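Local coordinates for protein galactan 1,3-beta-galactosidase (Phanerochaete chrysosporium, PDB 7BYS) that probably hydrolyses beta-1,3-linked galactan as an exo-acting family 43 glycosidase and carries a carbohydrate-binding module, at residues V27-S39 / A47-R61. Numbering follows the deposited sequence. Where two conformers were deposited one is given.
Sequences VGSTFYWFGEDKS and AVSCYTSSDLVNWSR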
# COMPACT_ATOMS: atom_id res chain seq x y z
N VAL A 27 -6.89 -18.51 -6.86
CA VAL A 27 -7.10 -19.79 -7.54
C VAL A 27 -7.73 -20.72 -6.52
O VAL A 27 -7.07 -21.13 -5.55
CB VAL A 27 -5.79 -20.38 -8.08
CG1 VAL A 27 -6.07 -21.68 -8.84
CG2 VAL A 27 -5.06 -19.37 -8.95
N GLY A 28 -9.00 -21.05 -6.73
CA GLY A 28 -9.69 -21.81 -5.70
C GLY A 28 -9.69 -21.01 -4.42
O GLY A 28 -10.04 -19.82 -4.40
N SER A 29 -9.25 -21.63 -3.33
CA SER A 29 -9.21 -20.98 -2.03
C SER A 29 -7.83 -20.41 -1.70
O SER A 29 -7.63 -19.93 -0.59
CB SER A 29 -9.66 -21.95 -0.94
OG SER A 29 -8.83 -23.10 -0.93
N THR A 30 -6.88 -20.47 -2.64
CA THR A 30 -5.53 -19.98 -2.40
C THR A 30 -5.34 -18.62 -3.05
O THR A 30 -5.75 -18.40 -4.19
CB THR A 30 -4.48 -20.95 -2.96
OG1 THR A 30 -4.66 -22.24 -2.36
CG2 THR A 30 -3.07 -20.47 -2.66
N PHE A 31 -4.73 -17.70 -2.31
CA PHE A 31 -4.42 -16.37 -2.81
C PHE A 31 -2.94 -16.28 -3.13
O PHE A 31 -2.10 -16.83 -2.40
CB PHE A 31 -4.83 -15.29 -1.80
CG PHE A 31 -6.32 -15.13 -1.68
CD1 PHE A 31 -7.05 -15.94 -0.83
CD2 PHE A 31 -7.00 -14.19 -2.45
CE1 PHE A 31 -8.43 -15.80 -0.72
CE2 PHE A 31 -8.38 -14.05 -2.35
CZ PHE A 31 -9.09 -14.85 -1.50
N TYR A 32 -2.63 -15.57 -4.21
CA TYR A 32 -1.28 -15.37 -4.72
C TYR A 32 -1.01 -13.88 -4.75
O TYR A 32 -1.78 -13.12 -5.35
CB TYR A 32 -1.10 -15.98 -6.12
CG TYR A 32 -1.25 -17.48 -6.10
CD1 TYR A 32 -2.51 -18.08 -6.06
CD2 TYR A 32 -0.13 -18.30 -6.11
CE1 TYR A 32 -2.63 -19.47 -6.01
CE2 TYR A 32 -0.25 -19.68 -6.06
CZ TYR A 32 -1.50 -20.25 -6.01
OH TYR A 32 -1.62 -21.62 -5.97
N TRP A 33 0.06 -13.46 -4.09
CA TRP A 33 0.50 -12.07 -4.08
C TRP A 33 1.78 -11.99 -4.90
O TRP A 33 2.80 -12.57 -4.53
CB TRP A 33 0.70 -11.64 -2.63
CG TRP A 33 1.15 -10.22 -2.42
CD1 TRP A 33 1.42 -9.27 -3.37
CD2 TRP A 33 1.40 -9.59 -1.14
NE1 TRP A 33 1.82 -8.10 -2.76
CE2 TRP A 33 1.82 -8.27 -1.40
CE3 TRP A 33 1.32 -10.03 0.19
CZ2 TRP A 33 2.14 -7.38 -0.37
CZ3 TRP A 33 1.65 -9.15 1.20
CH2 TRP A 33 2.05 -7.84 0.92
N PHE A 34 1.70 -11.31 -6.05
CA PHE A 34 2.84 -11.03 -6.89
C PHE A 34 3.27 -9.59 -6.67
O PHE A 34 2.44 -8.71 -6.46
CB PHE A 34 2.47 -11.17 -8.37
CG PHE A 34 1.96 -12.52 -8.74
CD1 PHE A 34 0.61 -12.82 -8.66
CD2 PHE A 34 2.83 -13.50 -9.17
CE1 PHE A 34 0.14 -14.09 -9.00
CE2 PHE A 34 2.36 -14.77 -9.50
CZ PHE A 34 1.02 -15.06 -9.41
N GLY A 35 4.57 -9.35 -6.74
CA GLY A 35 5.00 -7.97 -6.58
C GLY A 35 6.44 -7.80 -6.97
O GLY A 35 7.13 -8.75 -7.37
N GLU A 36 6.90 -6.55 -6.86
CA GLU A 36 8.29 -6.21 -7.14
C GLU A 36 9.17 -6.56 -5.94
O GLU A 36 8.91 -6.13 -4.82
CB GLU A 36 8.40 -4.71 -7.40
CG GLU A 36 7.44 -4.20 -8.46
CD GLU A 36 7.06 -2.74 -8.24
OE1 GLU A 36 7.71 -2.07 -7.41
OE2 GLU A 36 6.10 -2.27 -8.87
N ASP A 37 10.23 -7.33 -6.18
CA ASP A 37 11.23 -7.60 -5.15
C ASP A 37 12.21 -6.44 -5.14
O ASP A 37 12.95 -6.23 -6.10
CB ASP A 37 11.94 -8.92 -5.45
CG ASP A 37 12.95 -9.32 -4.38
OD1 ASP A 37 13.35 -8.47 -3.56
OD2 ASP A 37 13.36 -10.50 -4.37
N LYS A 38 12.21 -5.66 -4.06
CA LYS A 38 13.11 -4.52 -3.96
C LYS A 38 14.11 -4.70 -2.83
O LYS A 38 14.57 -3.72 -2.25
CB LYS A 38 12.31 -3.22 -3.81
CG LYS A 38 11.44 -2.92 -5.02
CD LYS A 38 10.64 -1.63 -4.87
CE LYS A 38 10.78 -0.73 -6.11
NZ LYS A 38 10.46 -1.43 -7.40
N SER A 39 14.49 -5.95 -2.54
CA SER A 39 15.27 -6.22 -1.33
C SER A 39 16.66 -5.61 -1.35
O SER A 39 17.28 -5.50 -0.29
CB SER A 39 15.38 -7.73 -1.10
OG SER A 39 15.97 -8.34 -2.22
N ALA A 47 13.20 -9.26 -9.30
CA ALA A 47 12.30 -10.38 -9.52
C ALA A 47 10.87 -9.92 -9.34
O ALA A 47 10.60 -8.93 -8.64
CB ALA A 47 12.59 -11.52 -8.54
N VAL A 48 9.95 -10.64 -9.97
CA VAL A 48 8.55 -10.64 -9.55
C VAL A 48 8.42 -11.80 -8.57
O VAL A 48 8.61 -12.96 -8.96
CB VAL A 48 7.58 -10.79 -10.73
CG1 VAL A 48 6.14 -10.91 -10.21
CG2 VAL A 48 7.70 -9.60 -11.68
N SER A 49 8.13 -11.49 -7.31
CA SER A 49 7.95 -12.49 -6.27
C SER A 49 6.58 -13.14 -6.36
O SER A 49 5.67 -12.66 -7.05
CB SER A 49 8.12 -11.83 -4.91
OG SER A 49 7.20 -10.74 -4.80
N CYS A 50 6.43 -14.25 -5.64
CA CYS A 50 5.17 -14.97 -5.57
C CYS A 50 5.02 -15.53 -4.17
O CYS A 50 5.81 -16.39 -3.76
CB CYS A 50 5.17 -16.13 -6.59
SG CYS A 50 3.48 -16.78 -6.93
N TYR A 51 3.99 -15.06 -3.46
CA TYR A 51 3.67 -15.53 -2.12
C TYR A 51 2.26 -16.10 -2.13
O TYR A 51 1.38 -15.58 -2.81
CB TYR A 51 3.70 -14.38 -1.11
CG TYR A 51 5.03 -13.70 -0.92
CD1 TYR A 51 5.48 -12.76 -1.83
CD2 TYR A 51 5.83 -13.99 0.18
CE1 TYR A 51 6.69 -12.13 -1.67
CE2 TYR A 51 7.06 -13.36 0.36
CZ TYR A 51 7.48 -12.43 -0.57
OH TYR A 51 8.69 -11.78 -0.44
N THR A 52 2.04 -17.15 -1.34
CA THR A 52 0.73 -17.78 -1.27
C THR A 52 0.16 -17.70 0.15
O THR A 52 0.90 -17.66 1.14
CB THR A 52 0.79 -19.23 -1.73
OG1 THR A 52 1.57 -19.98 -0.80
CG2 THR A 52 1.40 -19.35 -3.12
N SER A 53 -1.17 -17.69 0.24
CA SER A 53 -1.83 -17.69 1.53
C SER A 53 -3.27 -18.14 1.34
O SER A 53 -3.85 -17.98 0.27
CB SER A 53 -1.84 -16.27 2.12
OG SER A 53 -2.59 -16.18 3.31
N SER A 54 -3.84 -18.71 2.40
CA SER A 54 -5.27 -18.98 2.44
C SER A 54 -6.06 -17.96 3.24
O SER A 54 -7.30 -17.97 3.19
CB SER A 54 -5.52 -20.38 3.01
OG SER A 54 -5.18 -20.40 4.38
N ASP A 55 -5.38 -17.07 3.97
CA ASP A 55 -6.05 -16.15 4.88
C ASP A 55 -5.70 -14.68 4.67
O ASP A 55 -6.22 -13.83 5.40
CB ASP A 55 -5.79 -16.52 6.35
CG ASP A 55 -4.30 -16.54 6.72
OD1 ASP A 55 -3.48 -15.93 6.00
OD2 ASP A 55 -3.96 -17.15 7.75
N LEU A 56 -4.85 -14.36 3.69
CA LEU A 56 -4.40 -13.00 3.35
C LEU A 56 -3.42 -12.41 4.35
O LEU A 56 -3.08 -11.21 4.24
CB LEU A 56 -5.55 -12.02 3.10
CG LEU A 56 -6.40 -12.26 1.85
CD1 LEU A 56 -7.43 -11.16 1.74
CD2 LEU A 56 -5.52 -12.32 0.59
N VAL A 57 -2.94 -13.18 5.34
CA VAL A 57 -2.08 -12.60 6.37
C VAL A 57 -0.79 -13.39 6.54
O VAL A 57 0.29 -12.82 6.75
CB VAL A 57 -2.84 -12.46 7.71
CG1 VAL A 57 -1.91 -11.96 8.81
CG2 VAL A 57 -4.01 -11.52 7.54
N ASN A 58 -0.88 -14.71 6.43
CA ASN A 58 0.28 -15.59 6.56
C ASN A 58 0.73 -16.01 5.17
O ASN A 58 0.13 -16.89 4.55
CB ASN A 58 -0.07 -16.79 7.44
CG ASN A 58 -0.28 -16.40 8.89
OD1 ASN A 58 0.68 -16.11 9.61
ND2 ASN A 58 -1.53 -16.36 9.32
N TRP A 59 1.81 -15.40 4.70
CA TRP A 59 2.25 -15.50 3.31
C TRP A 59 3.50 -16.36 3.23
O TRP A 59 4.47 -16.12 3.96
CB TRP A 59 2.53 -14.11 2.73
CG TRP A 59 1.29 -13.28 2.58
CD1 TRP A 59 0.85 -12.29 3.40
CD2 TRP A 59 0.34 -13.39 1.52
NE1 TRP A 59 -0.34 -11.77 2.92
CE2 TRP A 59 -0.68 -12.44 1.77
CE3 TRP A 59 0.23 -14.21 0.39
CZ2 TRP A 59 -1.78 -12.27 0.91
CZ3 TRP A 59 -0.87 -14.05 -0.46
CH2 TRP A 59 -1.86 -13.09 -0.19
N SER A 60 3.47 -17.35 2.35
CA SER A 60 4.56 -18.30 2.16
C SER A 60 5.23 -18.01 0.83
O SER A 60 4.57 -18.07 -0.22
CB SER A 60 3.99 -19.72 2.17
OG SER A 60 5.02 -20.69 2.14
N ARG A 61 6.52 -17.70 0.86
CA ARG A 61 7.23 -17.33 -0.36
C ARG A 61 7.58 -18.55 -1.20
O ARG A 61 8.23 -19.49 -0.72
CB ARG A 61 8.48 -16.51 -0.05
CG ARG A 61 9.04 -15.89 -1.30
CD ARG A 61 10.15 -14.91 -1.04
NE ARG A 61 10.51 -14.26 -2.29
CZ ARG A 61 11.36 -13.25 -2.41
NH1 ARG A 61 11.95 -12.74 -1.33
NH2 ARG A 61 11.63 -12.75 -3.61
O HOH W 1 -8.99 -19.27 1.43
O HOH W 2 12.29 -6.30 -8.80
O HOH W 3 13.90 -10.71 -1.47
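F31 and W33 pair with S53 and Y51 as hydrogen-bonded antiparallel pairs, joining the central strands 30-36 and 48-53 of a four-stranded blade of the GH43 five-bladed beta-propeller. The strand axes approach to 4.6 Å, F31 N reaches S53 O at 2.7 Å, and D37 N bonds A47 O. On the face bearing F31 and W33, the W33 side chain extends with CG anti to the backbone N (chi1 -180°) and turns its six-membered ring edge-on to W59, CE3 lying 3.5 Å from W59 CE2 in a T-shaped stack with planes at 72°. W33 CB also sits over the six-membered ring of W59, while L56 CD2, in one of two conformers, lies over one face of F31. With an alanine at W59, the W33 edge and CB would probably lose their aromatic partner. On the other face C50, disulfide-bonded to C119, brings SG to 3.4 Å from F34 CE2; E36, beside galactose-binding E81, bonds R82 N through OE2. R61 NH2 meets D37 OD2 at 2.9 Å, from above the carboxylate plane; D64 shares this nitrogen. W59 thus packs back onto the W33 face of the hairpin, and the salt bridge ties its loop end to strand 60-61.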